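Local structure of RNA 2'-o-ribose methyltransferase (Thermus thermophilus, 1IPA) at residues A224-E227 with T231-R234; V233-Q238 with S247-L252; K21-Q26 with G150-S155; N8-E13 with L47-V52; A82-L87 with G95-A100. The protein probably methylates ribose 2'-hydroxyls of RNA, as a member of the TrmH family of SAM-binding methyltransferases built around a deep trefoil knot. All coordinates share one frame; numbering follows the deposited sequence.

Contact 1 of 5, residues A224-E227 with T231-R234; sequences AWLE and TQVR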
# COMPACT_ATOMS: atom_id res chain seq x y z
N ALA A 224 21.70 -9.82 9.22
CA ALA A 224 21.79 -8.39 9.50
C ALA A 224 20.63 -7.91 10.35
O ALA A 224 20.82 -7.18 11.32
CB ALA A 224 21.85 -7.61 8.20
N TRP A 225 19.41 -8.31 9.99
CA TRP A 225 18.22 -7.91 10.73
C TRP A 225 18.10 -8.58 12.09
O TRP A 225 17.63 -7.96 13.04
CB TRP A 225 16.95 -8.18 9.92
CG TRP A 225 16.85 -7.31 8.71
CD1 TRP A 225 17.29 -7.60 7.46
CD2 TRP A 225 16.36 -5.96 8.67
NE1 TRP A 225 17.11 -6.52 6.64
CE2 TRP A 225 16.55 -5.50 7.35
CE3 TRP A 225 15.80 -5.10 9.63
CZ2 TRP A 225 16.19 -4.21 6.96
CZ3 TRP A 225 15.43 -3.82 9.23
CH2 TRP A 225 15.63 -3.38 7.91
N LEU A 226 18.53 -9.83 12.18
CA LEU A 226 18.44 -10.57 13.43
C LEU A 226 19.45 -10.11 14.49
O LEU A 226 19.17 -10.17 15.69
CB LEU A 226 18.61 -12.06 13.16
CG LEU A 226 17.53 -12.63 12.23
CD1 LEU A 226 17.62 -14.14 12.17
CD2 LEU A 226 16.17 -12.20 12.72
N GLU A 227 20.61 -9.64 14.05
CA GLU A 227 21.63 -9.17 14.96
C GLU A 227 21.29 -7.76 15.44
O GLU A 227 21.68 -7.36 16.54
CB GLU A 227 22.99 -9.17 14.26
CG GLU A 227 23.42 -10.56 13.81
CD GLU A 227 24.72 -10.56 13.01
OE1 GLU A 227 24.76 -9.93 11.93
OE2 GLU A 227 25.70 -11.20 13.47
N THR A 231 14.74 -7.90 20.03
CA THR A 231 13.97 -9.10 20.30
C THR A 231 13.64 -9.82 19.00
O THR A 231 13.37 -9.17 17.99
CB THR A 231 12.63 -8.78 21.00
OG1 THR A 231 12.85 -7.88 22.09
CG2 THR A 231 12.00 -10.06 21.53
N GLN A 232 13.68 -11.14 19.03
CA GLN A 232 13.34 -11.94 17.86
C GLN A 232 12.10 -12.72 18.25
O GLN A 232 12.01 -13.27 19.34
CB GLN A 232 14.48 -12.88 17.50
CG GLN A 232 15.52 -12.19 16.64
CD GLN A 232 16.80 -12.98 16.53
OE1 GLN A 232 16.80 -14.17 16.17
NE2 GLN A 232 17.92 -12.33 16.84
N VAL A 233 11.14 -12.78 17.33
CA VAL A 233 9.89 -13.42 17.64
C VAL A 233 9.29 -14.22 16.48
O VAL A 233 9.64 -14.02 15.32
CB VAL A 233 8.93 -12.29 18.12
CG1 VAL A 233 7.80 -12.09 17.13
CG2 VAL A 233 8.45 -12.57 19.52
N ARG A 234 8.38 -15.14 16.79
CA ARG A 234 7.77 -15.93 15.73
C ARG A 234 6.26 -16.03 15.84
O ARG A 234 5.67 -15.87 16.91
CB ARG A 234 8.36 -17.34 15.68
CG ARG A 234 7.80 -18.31 16.71
CD ARG A 234 8.29 -19.72 16.45
NE ARG A 234 7.49 -20.67 17.19
CZ ARG A 234 7.54 -20.82 18.51
NH1 ARG A 234 8.38 -20.07 19.22
NH2 ARG A 234 6.74 -21.67 19.12
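Leu226 and Gln232 face each other across the tight connection between helix 223-228 and strand 231-233, the edge strand of the six-stranded parallel sheet in the knotted SpoU methylase domain. Only three residues separate the two segments, so the last turn of this short helix lies directly beside the strand that follows it. The polar side of the contact is a single approach: the amide nitrogen NE2 of Gln232 comes to 2.7 Å from the backbone oxygen O of Leu226. Gln232 reaches it because its CB already points at the helix and the chain stays extended beyond CG (chi2 167°). Glutamine suits this partly exposed place, having both a flexible aliphatic stem and a polar end that can lie next to a main-chain carbonyl near the end of a helix. The rest is van der Waals packing. The two side chains cross at about a right angle, and CB and CD2 of Leu226 meet the amide: CB is 3.8 Å from Gln232 NE2, and CD2 is 3.9 Å from Gln232 CD. The leucine also touches Thr194 and His196, which follow strand 190-193; Val233 is hydrogen-bonded to Ala192 of that strand and to Thr194 just beyond it. An alanine in place of Gln232 is likely to leave the oxygen of Leu226 without its amide neighbour and to uncover one side of the leucine branches. CD1 of Leu226 lies 4.1 Å from OE1 of Gln232.

Contact 2 of 5, residues V233-Q238 with S247-L252; sequences VRIPMQ and SVSAAL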
# COMPACT_ATOMS: atom_id res chain seq x y z
N VAL A 233 11.14 -12.78 17.33
CA VAL A 233 9.89 -13.42 17.64
C VAL A 233 9.29 -14.22 16.48
O VAL A 233 9.64 -14.02 15.32
CB VAL A 233 8.93 -12.29 18.12
CG1 VAL A 233 7.80 -12.09 17.13
CG2 VAL A 233 8.45 -12.57 19.52
N ARG A 234 8.38 -15.14 16.79
CA ARG A 234 7.77 -15.93 15.73
C ARG A 234 6.26 -16.03 15.84
O ARG A 234 5.67 -15.87 16.91
CB ARG A 234 8.36 -17.34 15.68
CG ARG A 234 7.80 -18.31 16.71
CD ARG A 234 8.29 -19.72 16.45
NE ARG A 234 7.49 -20.67 17.19
CZ ARG A 234 7.54 -20.82 18.51
NH1 ARG A 234 8.38 -20.07 19.22
NH2 ARG A 234 6.74 -21.67 19.12
N ILE A 235 5.64 -16.27 14.68
CA ILE A 235 4.20 -16.44 14.58
C ILE A 235 3.99 -17.94 14.49
O ILE A 235 4.32 -18.56 13.49
CB ILE A 235 3.65 -15.73 13.32
CG1 ILE A 235 3.79 -14.21 13.48
CG2 ILE A 235 2.20 -16.12 13.09
CD1 ILE A 235 3.49 -13.42 12.24
N PRO A 236 3.46 -18.54 15.55
CA PRO A 236 3.23 -19.98 15.58
C PRO A 236 2.35 -20.48 14.44
O PRO A 236 1.36 -19.84 14.09
CB PRO A 236 2.61 -20.20 16.95
CG PRO A 236 1.84 -18.92 17.18
CD PRO A 236 2.82 -17.88 16.71
N MET A 237 2.75 -21.61 13.86
CA MET A 237 2.02 -22.26 12.77
C MET A 237 1.52 -23.57 13.37
O MET A 237 2.32 -24.41 13.78
CB MET A 237 2.95 -22.55 11.58
CG MET A 237 3.58 -21.33 10.87
SD MET A 237 2.40 -20.19 10.10
CE MET A 237 2.87 -18.74 10.84
N GLN A 238 0.21 -23.75 13.40
CA GLN A 238 -0.40 -24.95 13.99
C GLN A 238 -0.77 -26.10 13.06
O GLN A 238 -1.20 -27.15 13.55
CB GLN A 238 -1.64 -24.53 14.77
CG GLN A 238 -1.33 -23.69 15.99
CD GLN A 238 -1.08 -24.54 17.22
OE1 GLN A 238 -1.95 -25.27 17.65
NE2 GLN A 238 0.12 -24.43 17.78
N SER A 247 0.98 -9.82 4.24
CA SER A 247 -0.05 -8.90 4.69
C SER A 247 -0.77 -9.48 5.90
O SER A 247 -1.20 -8.74 6.78
CB SER A 247 -1.04 -8.60 3.56
OG SER A 247 -1.90 -9.69 3.31
N VAL A 248 -0.89 -10.80 5.95
CA VAL A 248 -1.53 -11.45 7.09
C VAL A 248 -0.61 -11.39 8.31
O VAL A 248 -1.06 -11.10 9.42
CB VAL A 248 -1.89 -12.94 6.79
CG1 VAL A 248 -2.46 -13.60 8.03
CG2 VAL A 248 -2.92 -13.01 5.66
N SER A 249 0.68 -11.65 8.11
CA SER A 249 1.64 -11.59 9.22
C SER A 249 1.74 -10.17 9.79
O SER A 249 1.83 -9.99 11.02
CB SER A 249 3.05 -12.03 8.77
OG SER A 249 3.11 -13.42 8.57
N ALA A 250 1.73 -9.17 8.91
CA ALA A 250 1.82 -7.79 9.32
C ALA A 250 0.62 -7.40 10.16
O ALA A 250 0.75 -6.63 11.10
CB ALA A 250 1.95 -6.88 8.11
N ALA A 251 -0.55 -7.94 9.82
CA ALA A 251 -1.76 -7.63 10.58
C ALA A 251 -1.66 -8.23 11.98
O ALA A 251 -1.96 -7.57 12.98
CB ALA A 251 -2.98 -8.16 9.88
N LEU A 252 -1.25 -9.49 12.04
CA LEU A 252 -1.12 -10.19 13.31
C LEU A 252 -0.21 -9.43 14.28
O LEU A 252 -0.62 -9.10 15.38
CB LEU A 252 -0.57 -11.60 13.07
CG LEU A 252 -1.55 -12.54 12.36
CD1 LEU A 252 -0.86 -13.85 11.97
CD2 LEU A 252 -2.74 -12.81 13.28
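Ile235 sets its two branches against Ser249 and Leu252 through its first torsion: chi1 of -68° puts CG1 beside the backbone N and sends CG2 anti to that N. Because chi2 is near 171°, the longer branch is stretched out and carries CD1 to the helix, while CG2 is left to meet a second residue. CD1 touches the serine alongside, 3.7 Å from OG and 3.8 Å from CB of Ser249. CG2 comes to 4.0 Å from CD1 of Leu252, an apolar meeting in which the two side chains cross obliquely. Ser249 and Leu252 stand three positions apart, so both fall on one face of helix 246-261, and a beta-branched isoleucine can touch both with its separate arms. The contact belongs to the C-terminal part of the SpoU methylase domain: the chain leaves the edge strand 231-233, runs through an irregular loop and then enters its last helix. In SPOUT enzymes it is this end of the domain that is threaded to make the deep trefoil knot found in this protein. A small serine lets the isoleucine methyl come near the helix backbone, whereas the longer leucine reaches out from the next turn. Elsewhere on the same helix, Ser247 and Ala251 pack on helix 127-140, where the backbone oxygen of Ser247 accepts a hydrogen bond from the hydroxyl of Ser136.

Contact 3 of 5, residues K21-Q26 with G150-S155; sequences KHRDSQ and GVDLYS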
# COMPACT_ATOMS: atom_id res chain seq x y z
N LYS A 21 6.86 3.47 -16.27
CA LYS A 21 7.62 4.52 -16.96
C LYS A 21 6.73 5.63 -17.51
O LYS A 21 7.07 6.80 -17.43
CB LYS A 21 8.46 3.91 -18.10
CG LYS A 21 9.94 3.74 -17.78
CD LYS A 21 10.19 2.80 -16.61
CE LYS A 21 11.68 2.52 -16.40
NZ LYS A 21 12.30 1.79 -17.54
N HIS A 22 5.58 5.25 -18.06
CA HIS A 22 4.64 6.20 -18.63
C HIS A 22 3.97 7.07 -17.58
O HIS A 22 3.68 8.23 -17.83
CB HIS A 22 3.59 5.45 -19.45
CG HIS A 22 4.17 4.70 -20.60
ND1 HIS A 22 3.64 3.51 -21.06
CD2 HIS A 22 5.25 4.95 -21.38
CE1 HIS A 22 4.37 3.07 -22.07
NE2 HIS A 22 5.35 3.92 -22.28
N ARG A 23 3.72 6.51 -16.40
CA ARG A 23 3.11 7.28 -15.33
C ARG A 23 4.11 8.31 -14.82
O ARG A 23 3.76 9.46 -14.57
CB ARG A 23 2.71 6.38 -14.16
CG ARG A 23 1.68 5.33 -14.50
CD ARG A 23 1.16 4.69 -13.23
NE ARG A 23 2.12 3.76 -12.62
CZ ARG A 23 2.23 2.48 -12.96
NH1 ARG A 23 1.45 1.97 -13.90
NH2 ARG A 23 3.10 1.70 -12.33
N ASP A 24 5.35 7.88 -14.67
CA ASP A 24 6.39 8.76 -14.16
C ASP A 24 6.75 9.91 -15.08
O ASP A 24 6.90 11.05 -14.63
CB ASP A 24 7.66 7.96 -13.85
CG ASP A 24 7.43 6.88 -12.80
OD1 ASP A 24 6.53 7.06 -11.95
OD2 ASP A 24 8.16 5.87 -12.83
N SER A 25 6.87 9.65 -16.37
CA SER A 25 7.25 10.70 -17.29
C SER A 25 6.13 11.71 -17.48
O SER A 25 6.38 12.90 -17.60
CB SER A 25 7.68 10.12 -18.64
OG SER A 25 6.56 9.74 -19.41
N GLN A 26 4.88 11.24 -17.48
CA GLN A 26 3.74 12.14 -17.66
C GLN A 26 3.15 12.64 -16.36
O GLN A 26 2.25 13.48 -16.37
CB GLN A 26 2.65 11.46 -18.46
CG GLN A 26 3.04 11.11 -19.88
CD GLN A 26 1.99 10.25 -20.55
OE1 GLN A 26 1.70 9.14 -20.09
NE2 GLN A 26 1.42 10.76 -21.63
N GLY A 150 12.77 -0.54 -2.73
CA GLY A 150 11.95 0.02 -3.79
C GLY A 150 10.44 -0.05 -3.63
O GLY A 150 9.89 -1.06 -3.19
N VAL A 151 9.78 1.03 -4.02
CA VAL A 151 8.33 1.13 -3.91
C VAL A 151 7.75 1.96 -5.08
O VAL A 151 8.42 2.82 -5.64
CB VAL A 151 7.97 1.81 -2.57
CG1 VAL A 151 7.85 3.32 -2.75
CG2 VAL A 151 6.72 1.21 -1.99
N ASP A 152 6.51 1.67 -5.46
CA ASP A 152 5.82 2.41 -6.53
C ASP A 152 4.45 2.75 -5.97
O ASP A 152 3.54 1.94 -6.02
CB ASP A 152 5.65 1.56 -7.80
CG ASP A 152 4.94 2.32 -8.92
OD1 ASP A 152 4.53 3.48 -8.69
OD2 ASP A 152 4.80 1.78 -10.03
N LEU A 153 4.32 3.96 -5.45
CA LEU A 153 3.07 4.39 -4.84
C LEU A 153 1.90 4.69 -5.78
O LEU A 153 0.78 4.88 -5.33
CB LEU A 153 3.34 5.63 -3.98
CG LEU A 153 4.51 5.49 -2.99
CD1 LEU A 153 4.76 6.82 -2.29
CD2 LEU A 153 4.20 4.40 -1.98
N TYR A 154 2.13 4.70 -7.09
CA TYR A 154 1.03 5.01 -7.99
C TYR A 154 0.58 3.89 -8.92
O TYR A 154 -0.28 4.11 -9.78
CB TYR A 154 1.38 6.27 -8.79
CG TYR A 154 1.68 7.46 -7.89
CD1 TYR A 154 2.99 7.79 -7.53
CD2 TYR A 154 0.64 8.18 -7.30
CE1 TYR A 154 3.26 8.81 -6.59
CE2 TYR A 154 0.89 9.19 -6.37
CZ TYR A 154 2.20 9.50 -6.02
OH TYR A 154 2.42 10.47 -5.07
N SER A 155 1.12 2.70 -8.73
CA SER A 155 0.75 1.58 -9.58
C SER A 155 -0.70 1.17 -9.32
O SER A 155 -1.22 1.35 -8.22
CB SER A 155 1.66 0.37 -9.34
OG SER A 155 1.23 -0.39 -8.23
O HOH W 1 3.87 5.23 -11.08
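A salt bridge from Arg23 to Asp152, backed by a shared water, joins the N-terminal substrate-binding region to the methylase domain. Arg23 lies on helix 20-26; Asp152 begins a type I beta turn, Asp152 to Ser155, in the loop between strand 144-148 and helix 156-161. The bond runs from Arg23 NH2 to OD2 of Asp152 over 2.9 Å. OD2 is met on its syn side, and the guanidinium and carboxylate planes lie only 26° apart, so the two flat ions meet nearly edge to edge. A bend at chi3 (-74°) turns the guanidinium toward the loop, while its NH1 is held by the backbone oxygen of Leu17. Ser155 CA lies over one face of the group, toward its rim, 3.5 Å above the plane; a small residue fits here because the arginine can lie close over its backbone. Its hydroxyl is engaged elsewhere, capping helix 156-161 at the N of Val158. Aspartate suits its place because it can serve turn and arginine together. OD1 accepts from the backbone N of Tyr154 at 3.1 Å, from above the carboxylate plane, closing an Asx turn that probably stiffens the loop, and it also takes the water; OD2 takes Arg23 directly and forms a long, weak ion pair with Arg20. Asp24, itself bridged to Arg20, adds only a weak water-mediated link to the cluster. That water lies at the edge of the guanidinium plane, accepts from NE of Arg23 at 2.8 Å and donates to OD1 of Asp152 at 3.0 Å.

Contact 4 of 5, residues N8-E13 with L47-V52; sequences NPRIKE and LEQALV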
# COMPACT_ATOMS: atom_id res chain seq x y z
N ASN A 8 -9.84 3.96 -29.63
CA ASN A 8 -9.99 5.41 -29.53
C ASN A 8 -8.69 5.99 -28.99
O ASN A 8 -8.23 5.60 -27.91
CB ASN A 8 -11.17 5.73 -28.60
CG ASN A 8 -11.51 7.21 -28.57
OD1 ASN A 8 -10.74 8.03 -28.07
ND2 ASN A 8 -12.67 7.55 -29.11
N PRO A 9 -8.07 6.93 -29.72
CA PRO A 9 -6.80 7.56 -29.32
C PRO A 9 -6.74 8.03 -27.87
O PRO A 9 -5.68 7.97 -27.24
CB PRO A 9 -6.65 8.70 -30.33
CG PRO A 9 -8.06 9.00 -30.73
CD PRO A 9 -8.66 7.64 -30.87
N ARG A 10 -7.86 8.51 -27.34
CA ARG A 10 -7.89 8.97 -25.96
C ARG A 10 -7.69 7.78 -25.03
O ARG A 10 -7.03 7.90 -24.00
CB ARG A 10 -9.22 9.65 -25.65
CG ARG A 10 -9.31 10.19 -24.23
CD ARG A 10 -7.97 10.74 -23.78
NE ARG A 10 -8.03 11.52 -22.54
CZ ARG A 10 -6.96 11.93 -21.87
NH1 ARG A 10 -5.74 11.63 -22.31
NH2 ARG A 10 -7.10 12.67 -20.77
N ILE A 11 -8.28 6.65 -25.39
CA ILE A 11 -8.18 5.45 -24.59
C ILE A 11 -6.80 4.81 -24.73
O ILE A 11 -6.31 4.15 -23.81
CB ILE A 11 -9.27 4.43 -24.99
CG1 ILE A 11 -10.65 5.08 -24.90
CG2 ILE A 11 -9.19 3.21 -24.08
CD1 ILE A 11 -10.91 5.82 -23.59
N LYS A 12 -6.17 4.98 -25.88
CA LYS A 12 -4.84 4.43 -26.08
C LYS A 12 -3.84 5.20 -25.22
O LYS A 12 -2.86 4.63 -24.73
CB LYS A 12 -4.46 4.51 -27.56
CG LYS A 12 -5.31 3.61 -28.45
CD LYS A 12 -5.08 3.85 -29.93
CE LYS A 12 -3.71 3.42 -30.40
NZ LYS A 12 -3.61 3.53 -31.88
N GLU A 13 -4.10 6.49 -25.03
CA GLU A 13 -3.22 7.32 -24.22
C GLU A 13 -3.35 6.98 -22.74
O GLU A 13 -2.37 6.92 -22.02
CB GLU A 13 -3.53 8.81 -24.43
CG GLU A 13 -2.44 9.74 -23.93
CD GLU A 13 -2.72 11.20 -24.25
OE1 GLU A 13 -1.75 11.96 -24.46
OE2 GLU A 13 -3.91 11.59 -24.29
N LEU A 47 -7.55 15.69 -9.73
CA LEU A 47 -8.07 14.86 -10.81
C LEU A 47 -8.20 15.71 -12.07
O LEU A 47 -8.41 16.92 -11.98
CB LEU A 47 -9.44 14.31 -10.41
CG LEU A 47 -9.54 12.92 -9.78
CD1 LEU A 47 -8.30 12.57 -8.96
CD2 LEU A 47 -10.80 12.88 -8.93
N GLU A 48 -8.06 15.10 -13.24
CA GLU A 48 -8.20 15.85 -14.48
C GLU A 48 -9.44 15.42 -15.25
O GLU A 48 -10.10 16.23 -15.89
CB GLU A 48 -6.96 15.71 -15.35
CG GLU A 48 -5.71 16.23 -14.68
CD GLU A 48 -4.59 16.48 -15.65
OE1 GLU A 48 -4.35 15.62 -16.51
OE2 GLU A 48 -3.94 17.55 -15.54
N GLN A 49 -9.76 14.13 -15.18
CA GLN A 49 -10.94 13.64 -15.85
C GLN A 49 -11.46 12.35 -15.24
O GLN A 49 -10.72 11.61 -14.60
CB GLN A 49 -10.69 13.45 -17.35
CG GLN A 49 -9.68 12.40 -17.72
CD GLN A 49 -9.51 12.31 -19.23
OE1 GLN A 49 -9.33 13.32 -19.90
NE2 GLN A 49 -9.57 11.10 -19.76
N ALA A 50 -12.75 12.09 -15.44
CA ALA A 50 -13.37 10.89 -14.92
C ALA A 50 -14.11 10.15 -16.01
O ALA A 50 -14.84 10.76 -16.80
CB ALA A 50 -14.33 11.25 -13.80
N LEU A 51 -13.92 8.84 -16.06
CA LEU A 51 -14.62 8.02 -17.04
C LEU A 51 -15.79 7.38 -16.31
O LEU A 51 -15.68 7.06 -15.12
CB LEU A 51 -13.68 6.95 -17.61
CG LEU A 51 -12.77 7.41 -18.75
CD1 LEU A 51 -11.88 8.56 -18.30
CD2 LEU A 51 -11.94 6.23 -19.22
N VAL A 52 -16.90 7.21 -17.02
CA VAL A 52 -18.12 6.65 -16.44
C VAL A 52 -18.76 5.58 -17.31
O VAL A 52 -18.90 5.76 -18.51
CB VAL A 52 -19.15 7.76 -16.20
CG1 VAL A 52 -20.41 7.18 -15.57
CG2 VAL A 52 -18.54 8.85 -15.34
O HOH W 2 -5.72 14.96 -19.19
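Arg10 reaches from helix 9-15 to Gln49 on strand 47-53. Its CB already points at the strand. CG lies anti to the backbone N, and a bend at chi2 of 37° redirects the chain before it runs on extended to the guanidinium, with Leu99 of the adjacent strand touching the side chain. NE stands 3.2 Å from NE2 of Gln49, but both are donors and no bond results. NH1 turns back to its own helix and forms a salt bridge with OE2 of Glu13, 2.7 Å away. The place of NH2 is doubtful, but as modelled it donates to OE1 of Gln49 at the guanidinium edge, over a very short 2.5 Å. The amide stands nearly upright to the guanidinium, their planes 82° apart. A water also links NH2, weakly, to OE1 of Glu48. Glutamine probably suits the buried strand because it offers a neutral acceptor to the arginine; a leucine here would probably leave Arg10 NH2 without its acceptor and leave the guanidinium freer to turn. The helix start is fixed by Asn8, whose OD1 accepts from the N of Arg10 at 3.0 Å, a side-chain N-cap. A capped helix laid on a mixed beta sheet in this way fits the alpha/beta layering of the eL30-like substrate-binding domain.

Contact 5 of 5, residues A82-L87 with G95-A100; sequences AVLKKL and GLIALA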
# COMPACT_ATOMS: atom_id res chain seq x y z
N ALA A 82 -15.91 -2.50 -22.36
CA ALA A 82 -14.67 -2.97 -22.96
C ALA A 82 -13.54 -1.97 -22.73
O ALA A 82 -12.38 -2.36 -22.61
CB ALA A 82 -14.87 -3.22 -24.44
N VAL A 83 -13.87 -0.68 -22.69
CA VAL A 83 -12.88 0.36 -22.47
C VAL A 83 -12.44 0.42 -21.01
O VAL A 83 -11.25 0.51 -20.73
CB VAL A 83 -13.43 1.74 -22.90
CG1 VAL A 83 -12.53 2.84 -22.37
CG2 VAL A 83 -13.49 1.81 -24.41
N LEU A 84 -13.40 0.36 -20.08
CA LEU A 84 -13.05 0.37 -18.66
C LEU A 84 -12.19 -0.84 -18.33
O LEU A 84 -11.26 -0.77 -17.54
CB LEU A 84 -14.32 0.35 -17.80
CG LEU A 84 -15.18 1.61 -17.81
CD1 LEU A 84 -16.47 1.35 -17.07
CD2 LEU A 84 -14.41 2.77 -17.19
N LYS A 85 -12.52 -1.97 -18.95
CA LYS A 85 -11.81 -3.22 -18.75
C LYS A 85 -10.39 -3.08 -19.25
O LYS A 85 -9.47 -3.67 -18.69
CB LYS A 85 -12.54 -4.35 -19.49
CG LYS A 85 -11.80 -5.68 -19.54
CD LYS A 85 -12.80 -6.84 -19.73
CE LYS A 85 -13.66 -6.72 -21.00
NZ LYS A 85 -12.89 -6.95 -22.27
N LYS A 86 -10.21 -2.27 -20.29
CA LYS A 86 -8.89 -2.04 -20.87
C LYS A 86 -8.02 -1.26 -19.89
O LYS A 86 -6.81 -1.46 -19.83
CB LYS A 86 -9.02 -1.25 -22.18
CG LYS A 86 -7.72 -1.13 -22.96
CD LYS A 86 -7.24 -2.48 -23.47
CE LYS A 86 -6.19 -2.32 -24.56
NZ LYS A 86 -5.81 -3.61 -25.23
N LEU A 87 -8.65 -0.35 -19.14
CA LEU A 87 -7.95 0.47 -18.15
C LEU A 87 -7.97 -0.18 -16.76
O LEU A 87 -7.31 0.31 -15.84
CB LEU A 87 -8.60 1.85 -18.05
CG LEU A 87 -8.48 2.92 -19.16
CD1 LEU A 87 -7.21 2.71 -19.99
CD2 LEU A 87 -9.69 2.89 -20.03
N GLY A 95 -17.14 1.21 -12.32
CA GLY A 95 -17.87 1.97 -13.31
C GLY A 95 -17.33 3.39 -13.36
O GLY A 95 -17.73 4.19 -14.21
N LEU A 96 -16.41 3.67 -12.46
CA LEU A 96 -15.80 4.99 -12.37
C LEU A 96 -14.30 4.90 -12.21
O LEU A 96 -13.80 4.35 -11.22
CB LEU A 96 -16.40 5.75 -11.17
CG LEU A 96 -16.03 7.22 -11.04
CD1 LEU A 96 -16.62 8.01 -12.21
CD2 LEU A 96 -16.56 7.75 -9.71
N ILE A 97 -13.58 5.43 -13.20
CA ILE A 97 -12.12 5.44 -13.20
C ILE A 97 -11.69 6.87 -13.46
O ILE A 97 -12.21 7.52 -14.36
CB ILE A 97 -11.52 4.59 -14.34
CG1 ILE A 97 -11.92 3.12 -14.18
CG2 ILE A 97 -10.01 4.74 -14.34
CD1 ILE A 97 -11.33 2.22 -15.26
N ALA A 98 -10.73 7.36 -12.69
CA ALA A 98 -10.29 8.73 -12.89
C ALA A 98 -8.84 8.85 -13.32
O ALA A 98 -8.04 7.93 -13.15
CB ALA A 98 -10.52 9.52 -11.62
N LEU A 99 -8.52 10.00 -13.91
CA LEU A 99 -7.16 10.29 -14.33
C LEU A 99 -6.68 11.27 -13.27
O LEU A 99 -7.31 12.30 -13.05
CB LEU A 99 -7.14 10.97 -15.70
CG LEU A 99 -5.77 11.41 -16.23
CD1 LEU A 99 -4.87 10.17 -16.37
CD2 LEU A 99 -5.92 12.11 -17.57
N ALA A 100 -5.56 10.95 -12.63
CA ALA A 100 -5.05 11.82 -11.59
C ALA A 100 -3.67 12.37 -11.90
O ALA A 100 -2.92 11.80 -12.68
CB ALA A 100 -5.02 11.06 -10.27
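Leu84 and Ile97 carry the apolar core between helix 81-87 and strand 96-101, sliding past each other in opposite directions. CD2 of Leu84 comes to 3.7 Å from CD1 of Ile97 and lies 3.9 Å from CG1 of the same side chain. One turn further on, Leu87 offers not a methyl but its CB, 3.9 Å from Ile97 CD1. The isoleucine therefore ends between two leucines of one helix face, reached because its CG1 branch is fully extended (chi2 -179°). This is helix-on-sheet packing inside the eL30-like substrate-binding domain: strand 96-101 is an inner strand of its mixed five-stranded sheet, paired with 47-53 and 28-32, and branched aliphatic residues fill the layer beneath the helix. A second kind of meeting is side chain against backbone: CD1 of Leu84 lies 4.1 Å from CA of Gly95. Gly95 is further held through its backbone, with its N hydrogen-bonded to OE1 of Glu61. Leu84 also touches Trp53 of the neighbouring strand 47-53.

From the N terminus, contact 4 closes first, bringing 8-13 to strand 47-53. Its loop is crossed by contact 3, which starts at 21-26 within it and ends far along the chain at 150-155, so joining the two domains. Contact 5 is nested inside the long loop of contact 3. It follows contact 4 in series yet touches it, since strands 47-53 and 96-101 are neighbours in the mixed sheet. After contact 3 has closed, contact 1 ties helix 223-228 to edge strand 231-233, and contact 2, starting on the shared Val233 and Arg234, ties the following loop to helix 246-261. Centres of contacts 1 and 4 are about 48 Å apart, on opposite sides of the chain's centre.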